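Long-range contact in CREG-like beta-barrel domain-containing protein (Agrobacterium tumefaciens, PDB 3DNH), which is of unknown function but has a CREG-like beta-barrel related to the FMN-binding pyridoxamine 5'-phosphate oxidase family, with flavin binding not established: residues V35-P49 with R81-P95. Numbering follows the deposited sequence.
Sequences VLHTSRTAALATLDP and RNMETDARISVTLAP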
ATOM      1  N   VAL A  35      -9.998  -1.208  10.503  1.00 35.69           N
ATOM      2  CA  VAL A  35      -8.861  -0.986   9.576  1.00 35.38           C
ATOM      3  C   VAL A  35      -7.787  -0.164  10.254  1.00 36.91           C
ATOM      4  O   VAL A  35      -6.568  -0.390  10.059  1.00 37.01           O
ATOM      5  CB  VAL A  35      -9.308  -0.241   8.281  1.00 35.08           C
ATOM      6  CG1 VAL A  35      -8.107   0.054   7.379  1.00 35.22           C
ATOM      7  CG2 VAL A  35     -10.335  -1.077   7.519  1.00 33.53           C
ATOM      8  N   LEU A  36      -8.229   0.843  11.005  1.00 36.92           N
ATOM      9  CA  LEU A  36      -7.314   1.685  11.725  1.00 37.55           C
ATOM     10  C   LEU A  36      -6.393   0.869  12.638  1.00 37.09           C
ATOM     11  O   LEU A  36      -5.156   1.087  12.650  1.00 37.29           O
ATOM     12  CB  LEU A  36      -8.046   2.731  12.543  1.00 37.10           C
ATOM     13  CG  LEU A  36      -7.222   3.629  13.468  1.00 36.56           C
ATOM     14  CD1 LEU A  36      -6.354   4.619  12.729  1.00 35.33           C
ATOM     15  CD2 LEU A  36      -8.247   4.347  14.387  1.00 33.63           C
ATOM     16  N   HIS A  37      -6.981  -0.067  13.362  1.00 36.94           N
ATOM     17  CA  HIS A  37      -6.236  -0.770  14.390  1.00 37.17           C
ATOM     18  C   HIS A  37      -5.463  -1.989  13.905  1.00 37.43           C
ATOM     19  O   HIS A  37      -4.596  -2.513  14.630  1.00 36.36           O
ATOM     20  CB  HIS A  37      -7.152  -1.133  15.556  1.00 36.90           C
ATOM     21  CG  HIS A  37      -7.454   0.035  16.473  1.00 37.86           C
ATOM     22  ND1 HIS A  37      -6.749   0.267  17.638  1.00 38.07           N
ATOM     23  CD2 HIS A  37      -8.374   1.031  16.390  1.00 36.41           C
ATOM     24  CE1 HIS A  37      -7.203   1.371  18.223  1.00 36.43           C
ATOM     25  NE2 HIS A  37      -8.194   1.849  17.488  1.00 36.29           N
ATOM     26  N   THR A  38      -5.813  -2.476  12.724  1.00 36.97           N
ATOM     27  CA  THR A  38      -5.302  -3.758  12.281  1.00 37.62           C
ATOM     28  C   THR A  38      -4.511  -3.649  10.981  1.00 38.16           C
ATOM     29  O   THR A  38      -4.186  -4.677  10.365  1.00 38.65           O
ATOM     30  CB  THR A  38      -6.423  -4.847  12.151  1.00 39.04           C
ATOM     31  OG1 THR A  38      -7.416  -4.425  11.189  1.00 37.71           O
ATOM     32  CG2 THR A  38      -7.101  -5.131  13.507  1.00 37.27           C
ATOM     33  N   SER A  39      -4.207  -2.438  10.554  1.00 37.79           N
ATOM     34  CA  SER A  39      -3.357  -2.273   9.341  1.00 39.48           C
ATOM     35  C   SER A  39      -1.896  -1.991   9.695  1.00 38.86           C
ATOM     36  O   SER A  39      -1.620  -1.029  10.410  1.00 38.51           O
ATOM     37  CB  SER A  39      -3.935  -1.180   8.402  1.00 38.38           C
ATOM     38  OG  SER A  39      -5.305  -1.502   8.087  1.00 41.05           O
ATOM     39  N   ARG A  40      -0.968  -2.829   9.205  1.00 39.77           N
ATOM     40  CA  ARG A  40       0.489  -2.590   9.374  1.00 41.34           C
ATOM     41  C   ARG A  40       1.049  -1.575   8.382  1.00 42.43           C
ATOM     42  O   ARG A  40       1.759  -0.654   8.759  1.00 42.17           O
ATOM     43  CB  ARG A  40       1.340  -3.880   9.268  1.00 41.21           C
ATOM     44  CG  ARG A  40       1.581  -4.623  10.613  1.00 42.35           C
ATOM     45  CD  ARG A  40       2.635  -5.846  10.452  1.00 44.16           C
ATOM     46  NE  ARG A  40       3.260  -6.191  11.733  1.00 48.27           N
ATOM     47  CZ  ARG A  40       2.881  -7.200  12.504  1.00 48.91           C
ATOM     48  NH1 ARG A  40       3.512  -7.437  13.650  1.00 48.62           N
ATOM     49  NH2 ARG A  40       1.899  -8.016  12.111  1.00 51.54           N
ATOM     50  N   THR A  41       0.743  -1.760   7.104  1.00 43.04           N
ATOM     51  CA  THR A  41       1.333  -0.937   6.067  1.00 43.56           C
ATOM     52  C   THR A  41       0.362   0.142   5.616  1.00 43.75           C
ATOM     53  O   THR A  41      -0.845  -0.090   5.536  1.00 43.67           O
ATOM     54  CB  THR A  41       1.817  -1.779   4.879  1.00 43.91           C
ATOM     55  OG1 THR A  41       2.695  -2.805   5.363  1.00 45.50           O
ATOM     56  CG2 THR A  41       2.609  -0.918   3.889  1.00 44.70           C
ATOM     57  N   ALA A  42       0.917   1.333   5.398  1.00 41.52           N
ATOM     58  CA  ALA A  42       0.194   2.508   4.972  1.00 40.98           C
ATOM     59  C   ALA A  42       0.882   3.159   3.760  1.00 40.63           C
ATOM     60  O   ALA A  42       2.093   3.212   3.696  1.00 40.12           O
ATOM     61  CB  ALA A  42       0.160   3.513   6.114  1.00 41.19           C
ATOM     62  N   ALA A  43       0.085   3.610   2.803  1.00 39.80           N
ATOM     63  CA  ALA A  43       0.523   4.550   1.813  1.00 38.78           C
ATOM     64  C   ALA A  43       0.603   5.917   2.498  1.00 39.25           C
ATOM     65  O   ALA A  43      -0.230   6.267   3.333  1.00 38.98           O
ATOM     66  CB  ALA A  43      -0.489   4.573   0.670  1.00 39.12           C
ATOM     67  N   LEU A  44       1.641   6.684   2.176  1.00 38.68           N
ATOM     68  CA  LEU A  44       1.870   7.985   2.774  1.00 39.79           C
ATOM     69  C   LEU A  44       2.138   8.905   1.600  1.00 39.98           C
ATOM     70  O   LEU A  44       3.055   8.629   0.787  1.00 38.61           O
ATOM     71  CB  LEU A  44       3.169   7.954   3.600  1.00 40.02           C
ATOM     72  CG  LEU A  44       3.468   8.982   4.707  1.00 43.63           C
ATOM     73  CD1 LEU A  44       4.979   9.320   4.804  1.00 42.40           C
ATOM     74  CD2 LEU A  44       2.597  10.242   4.728  1.00 39.93           C
ATOM     75  N   ALA A  45       1.375   9.988   1.545  1.00 38.14           N
ATOM     76  CA  ALA A  45       1.559  11.029   0.564  1.00 38.67           C
ATOM     77  C   ALA A  45       1.971  12.340   1.228  1.00 39.37           C
ATOM     78  O   ALA A  45       1.448  12.746   2.280  1.00 40.23           O
ATOM     79  CB  ALA A  45       0.286  11.216  -0.285  1.00 38.06           C
ATOM     80  N   THR A  46       2.850  13.039   0.526  1.00 39.46           N
ATOM     81  CA  THR A  46       3.563  14.178   1.020  1.00 38.96           C
ATOM     82  C   THR A  46       3.562  15.143  -0.194  1.00 38.63           C
ATOM     83  O   THR A  46       3.223  14.738  -1.321  1.00 38.06           O
ATOM     84  CB  THR A  46       4.907  13.528   1.417  1.00 40.23           C
ATOM     85  OG1 THR A  46       5.124  13.474   2.839  1.00 45.89           O
ATOM     86  CG2 THR A  46       6.065  13.740   0.548  1.00 33.78           C
ATOM     87  N   LEU A  47       3.894  16.415   0.027  1.00 38.88           N
ATOM     88  CA  LEU A  47       3.910  17.389  -1.077  1.00 38.18           C
ATOM     89  C   LEU A  47       5.318  17.863  -1.409  1.00 38.60           C
ATOM     90  O   LEU A  47       6.099  18.224  -0.519  1.00 39.08           O
ATOM     91  CB  LEU A  47       3.007  18.604  -0.776  1.00 38.20           C
ATOM     92  CG  LEU A  47       1.483  18.437  -0.577  1.00 38.94           C
ATOM     93  CD1 LEU A  47       0.869  19.767  -0.079  1.00 35.37           C
ATOM     94  CD2 LEU A  47       0.766  17.978  -1.864  1.00 34.51           C
ATOM     95  N   ASP A  48       5.636  17.888  -2.699  1.00 38.81           N
ATOM     96  CA  ASP A  48       6.904  18.408  -3.126  1.00 38.11           C
ATOM     97  C   ASP A  48       6.915  19.936  -3.004  1.00 38.82           C
ATOM     98  O   ASP A  48       6.000  20.614  -3.482  1.00 39.17           O
ATOM     99  CB  ASP A  48       7.253  17.948  -4.520  1.00 37.52           C
ATOM    100  CG  ASP A  48       8.683  18.274  -4.884  1.00 38.27           C
ATOM    101  OD1 ASP A  48       8.961  19.449  -5.229  1.00 39.29           O
ATOM    102  OD2 ASP A  48       9.536  17.362  -4.798  1.00 39.12           O
ATOM    103  N   PRO A  49       7.947  20.482  -2.330  1.00 39.51           N
ATOM    104  CA  PRO A  49       8.022  21.938  -2.098  1.00 39.59           C
ATOM    105  C   PRO A  49       8.173  22.841  -3.323  1.00 39.85           C
ATOM    106  O   PRO A  49       7.866  24.032  -3.226  1.00 41.11           O
ATOM    107  CB  PRO A  49       9.217  22.094  -1.167  1.00 39.48           C
ATOM    108  CG  PRO A  49       9.990  20.865  -1.280  1.00 39.84           C
ATOM    109  CD  PRO A  49       9.059  19.762  -1.687  1.00 39.29           C
ATOM    110  N   ARG A  81      11.932  15.242   4.160  1.00 37.66           N
ATOM    111  CA  ARG A  81      12.180  16.575   3.649  1.00 37.31           C
ATOM    112  C   ARG A  81      10.867  17.284   3.355  1.00 37.34           C
ATOM    113  O   ARG A  81      10.675  18.433   3.792  1.00 36.32           O
ATOM    114  CB  ARG A  81      13.042  16.529   2.366  1.00 36.74           C
ATOM    115  CG  ARG A  81      13.706  17.880   1.895  1.00 37.11           C
ATOM    116  CD  ARG A  81      12.800  18.770   1.003  1.00 38.08           C
ATOM    117  NE  ARG A  81      12.093  17.976  -0.024  1.00 40.43           N
ATOM    118  CZ  ARG A  81      12.619  17.593  -1.176  1.00 38.21           C
ATOM    119  NH1 ARG A  81      13.871  17.942  -1.496  1.00 37.01           N
ATOM    120  NH2 ARG A  81      11.896  16.868  -2.021  1.00 38.84           N
ATOM    121  N   ASN A  82       9.993  16.626   2.585  1.00 37.06           N
ATOM    122  CA  ASN A  82       8.737  17.260   2.150  1.00 38.46           C
ATOM    123  C   ASN A  82       7.940  17.713   3.361  1.00 39.46           C
ATOM    124  O   ASN A  82       7.491  18.874   3.425  1.00 39.42           O
ATOM    125  CB  ASN A  82       7.894  16.333   1.258  1.00 38.83           C
ATOM    126  CG  ASN A  82       8.512  16.108  -0.108  1.00 37.97           C
ATOM    127  OD1 ASN A  82       9.398  16.846  -0.512  1.00 38.02           O
ATOM    128  ND2 ASN A  82       8.067  15.059  -0.817  1.00 33.92           N
HETATM  129  N   MSE A  83       7.823  16.811   4.335  1.00 40.14           N
HETATM  130  CA  MSE A  83       7.137  17.082   5.590  1.00 42.73           C
HETATM  131  C   MSE A  83       7.751  18.222   6.433  1.00 43.11           C
HETATM  132  O   MSE A  83       7.017  18.937   7.098  1.00 42.53           O
HETATM  133  CB  MSE A  83       7.007  15.795   6.412  1.00 42.61           C
HETATM  134  CG  MSE A  83       5.994  14.812   5.822  1.00 43.80           C
HETATM  135 SE   MSE A  83       5.675  13.227   6.928  0.90 48.49          SE
HETATM  136  CE  MSE A  83       7.394  12.259   6.652  1.00 41.87           C
ATOM    137  N   GLU A  84       9.076  18.408   6.379  1.00 44.27           N
ATOM    138  CA  GLU A  84       9.710  19.621   6.960  1.00 45.85           C
ATOM    139  C   GLU A  84       9.141  20.872   6.301  1.00 45.91           C
ATOM    140  O   GLU A  84       8.749  21.816   6.974  1.00 46.79           O
ATOM    141  CB  GLU A  84      11.238  19.660   6.759  1.00 45.53           C
ATOM    142  CG  GLU A  84      12.108  18.980   7.807  1.00 48.85           C
ATOM    143  CD  GLU A  84      11.602  19.129   9.261  1.00 54.63           C
ATOM    144  OE1 GLU A  84      12.128  19.995  10.003  1.00 55.24           O
ATOM    145  OE2 GLU A  84      10.690  18.349   9.669  1.00 57.39           O
ATOM    146  N   THR A  85       9.111  20.863   4.975  1.00 46.45           N
ATOM    147  CA  THR A  85       8.665  22.013   4.187  1.00 45.76           C
ATOM    148  C   THR A  85       7.146  22.306   4.305  1.00 45.32           C
ATOM    149  O   THR A  85       6.759  23.471   4.316  1.00 45.43           O
ATOM    150  CB  THR A  85       9.111  21.887   2.703  1.00 46.00           C
ATOM    151  OG1 THR A  85       8.546  20.717   2.106  1.00 46.47           O
ATOM    152  CG2 THR A  85      10.643  21.797   2.593  1.00 46.29           C
ATOM    153  N   ASP A  86       6.314  21.258   4.428  1.00 43.62           N
ATOM    154  CA  ASP A  86       4.846  21.364   4.426  1.00 41.98           C
ATOM    155  C   ASP A  86       4.281  20.104   5.095  1.00 41.59           C
ATOM    156  O   ASP A  86       4.472  18.975   4.592  1.00 40.45           O
ATOM    157  CB  ASP A  86       4.348  21.467   2.975  1.00 42.13           C
ATOM    158  CG  ASP A  86       2.844  21.742   2.855  1.00 42.54           C
ATOM    159  OD1 ASP A  86       2.033  21.315   3.705  1.00 43.26           O
ATOM    160  OD2 ASP A  86       2.470  22.385   1.852  1.00 44.27           O
ATOM    161  N   ALA A  87       3.582  20.290   6.219  1.00 39.53           N
ATOM    162  CA  ALA A  87       3.157  19.143   7.040  1.00 38.78           C
ATOM    163  C   ALA A  87       1.872  18.449   6.562  1.00 38.06           C
ATOM    164  O   ALA A  87       1.482  17.454   7.145  1.00 38.40           O
ATOM    165  CB  ALA A  87       3.033  19.553   8.542  1.00 38.66           C
ATOM    166  N   ARG A  88       1.209  18.969   5.526  1.00 37.49           N
ATOM    167  CA  ARG A  88      -0.016  18.357   5.004  1.00 37.80           C
ATOM    168  C   ARG A  88       0.295  17.004   4.354  1.00 37.79           C
ATOM    169  O   ARG A  88       1.135  16.908   3.434  1.00 38.77           O
ATOM    170  CB  ARG A  88      -0.721  19.276   4.007  1.00 37.29           C
ATOM    171  CG  ARG A  88      -1.217  20.554   4.647  1.00 37.81           C
ATOM    172  CD  ARG A  88      -1.892  21.419   3.625  1.00 40.31           C
ATOM    173  NE  ARG A  88      -0.941  21.953   2.672  1.00 40.47           N
ATOM    174  CZ  ARG A  88      -1.272  22.681   1.609  1.00 42.65           C
ATOM    175  NH1 ARG A  88      -0.322  23.132   0.818  1.00 40.10           N
ATOM    176  NH2 ARG A  88      -2.545  22.957   1.333  1.00 43.73           N
ATOM    177  N   ILE A  89      -0.342  15.959   4.877  1.00 38.06           N
ATOM    178  CA  ILE A  89      -0.120  14.568   4.421  1.00 36.98           C
ATOM    179  C   ILE A  89      -1.437  13.824   4.264  1.00 38.03           C
ATOM    180  O   ILE A  89      -2.481  14.274   4.763  1.00 37.74           O
ATOM    181  CB  ILE A  89       0.804  13.743   5.392  1.00 36.88           C
ATOM    182  CG1 ILE A  89       0.201  13.538   6.797  1.00 36.90           C
ATOM    183  CG2 ILE A  89       2.197  14.423   5.512  1.00 36.77           C
ATOM    184  CD1 ILE A  89       0.905  12.360   7.605  1.00 34.81           C
ATOM    185  N   SER A  90      -1.384  12.679   3.568  1.00 38.43           N
ATOM    186  CA  SER A  90      -2.498  11.744   3.523  1.00 37.90           C
ATOM    187  C   SER A  90      -1.953  10.328   3.718  1.00 38.40           C
ATOM    188  O   SER A  90      -0.870  10.015   3.228  1.00 38.37           O
ATOM    189  CB  SER A  90      -3.248  11.846   2.187  1.00 36.88           C
ATOM    190  OG  SER A  90      -4.365  10.957   2.149  1.00 36.15           O
ATOM    191  N   VAL A  91      -2.703   9.466   4.413  1.00 38.48           N
ATOM    192  CA  VAL A  91      -2.322   8.041   4.520  1.00 38.88           C
ATOM    193  C   VAL A  91      -3.495   7.169   4.129  1.00 38.06           C
ATOM    194  O   VAL A  91      -4.644   7.568   4.329  1.00 36.88           O
ATOM    195  CB  VAL A  91      -1.840   7.627   5.954  1.00 40.20           C
ATOM    196  CG1 VAL A  91      -0.655   8.432   6.374  1.00 38.37           C
ATOM    197  CG2 VAL A  91      -2.969   7.810   6.989  1.00 40.61           C
ATOM    198  N   THR A  92      -3.208   6.026   3.517  1.00 37.53           N
ATOM    199  CA  THR A  92      -4.246   5.039   3.283  1.00 37.70           C
ATOM    200  C   THR A  92      -3.815   3.773   3.969  1.00 37.66           C
ATOM    201  O   THR A  92      -2.738   3.254   3.723  1.00 38.80           O
ATOM    202  CB  THR A  92      -4.574   4.815   1.808  1.00 35.79           C
ATOM    203  OG1 THR A  92      -5.028   6.061   1.260  1.00 36.06           O
ATOM    204  CG2 THR A  92      -5.705   3.715   1.612  1.00 37.44           C
ATOM    205  N   LEU A  93      -4.685   3.318   4.861  1.00 38.53           N
ATOM    206  CA  LEU A  93      -4.509   2.082   5.559  1.00 39.28           C
ATOM    207  C   LEU A  93      -5.411   1.016   4.959  1.00 40.62           C
ATOM    208  O   LEU A  93      -6.584   1.276   4.649  1.00 40.09           O
ATOM    209  CB  LEU A  93      -4.815   2.304   7.025  1.00 40.01           C
ATOM    210  CG  LEU A  93      -3.700   2.930   7.859  1.00 38.97           C
ATOM    211  CD1 LEU A  93      -3.393   4.357   7.412  1.00 43.01           C
ATOM    212  CD2 LEU A  93      -4.174   2.958   9.337  1.00 40.75           C
ATOM    213  N   ALA A  94      -4.873  -0.193   4.785  1.00 41.61           N
ATOM    214  CA  ALA A  94      -5.693  -1.297   4.305  1.00 43.96           C
ATOM    215  C   ALA A  94      -5.138  -2.626   4.827  1.00 46.03           C
ATOM    216  O   ALA A  94      -3.930  -2.691   5.100  1.00 47.72           O
ATOM    217  CB  ALA A  94      -5.751  -1.287   2.795  1.00 42.95           C
ATOM    218  N   PRO A  95      -5.994  -3.673   4.986  1.00 47.15           N
ATOM    219  CA  PRO A  95      -5.458  -5.027   5.254  1.00 47.61           C
ATOM    220  C   PRO A  95      -4.771  -5.552   3.971  1.00 47.80           C
ATOM    221  O   PRO A  95      -5.285  -6.475   3.331  1.00 47.05           O
ATOM    222  CB  PRO A  95      -6.717  -5.858   5.578  1.00 47.22           C
ATOM    223  CG  PRO A  95      -7.832  -5.159   4.818  1.00 47.42           C
ATOM    224  CD  PRO A  95      -7.483  -3.683   4.935  1.00 47.69           C
TER
HETATM  225  O   HOH W   1      -1.487  -3.439   6.107  1.00 34.63           O
HETATM  226  O   HOH W   2       3.994  17.241   2.723  1.00 26.46           O
HETATM  227  O   HOH W   3       6.415  20.454   0.728  1.00 41.25           O
HETATM  228  O   HOH W   4       9.370  14.990  -3.505  1.00 35.73           O
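Strands 41-47 and 88-93, first and fourth in sequence, pair antiparallel and close the six-stranded barrel. Two hydrogen-bonded pairs carry the seam: Ala43 with Thr92 and Ala45 with Ser90, the straightest bond running from Ala45 N to Ser90 O (2.8 Å, 168°). Beyond them water takes over, water 1 joining Thr41 N to Ala94 O and water 2 joining Leu47 N to the carbonyls of Asp86 and Arg88. On one face the CD2 branch of Leu44 touches both Ile89 CD1 (4.0 Å) and Val91 CG1 (4.1 Å), and Phe71 of strand 69-74 packs on Leu44 and Ile89 across the barrel interior. Further along this face, Leu93 sets CD1 on Ala42 CB (3.9 Å) and turns CD2 to Leu36 of helix 28-38. The other face, with Ala43, Ala45, Ser90 and Thr92, meets the second subunit, whose Thr56 hydroxyl is hydrogen-bonded to those of Ser90 and Thr92. At the far end, Leu47 CD1 lies against the Asp86-Arg88 salt bridge, 3.6 Å from Asp86 OD2; Arg88 NE and NH1 take one carboxylate oxygen each, both through syn lone pairs. Helix 78-85 covers the turn after strand 41-47. Bent at chi2 and chi3 (-86° and -44°), Arg81 folds back so that NE and NH2 both grip Asn82 OD1, while Pro49 CG lies over a guanidinium face, 3.8 Å from NE. The Arg81 NH2-Asp48 OD2 ion pair is long; Asp48 OD1 hydrogen-bonds the hydroxyl of Thr12 of the second subunit, Arg81 NH2 its backbone carbonyl. Such a closed antiparallel barrel, paired face to face in a dimer, is characteristic of the FMN-binding split-barrel fold.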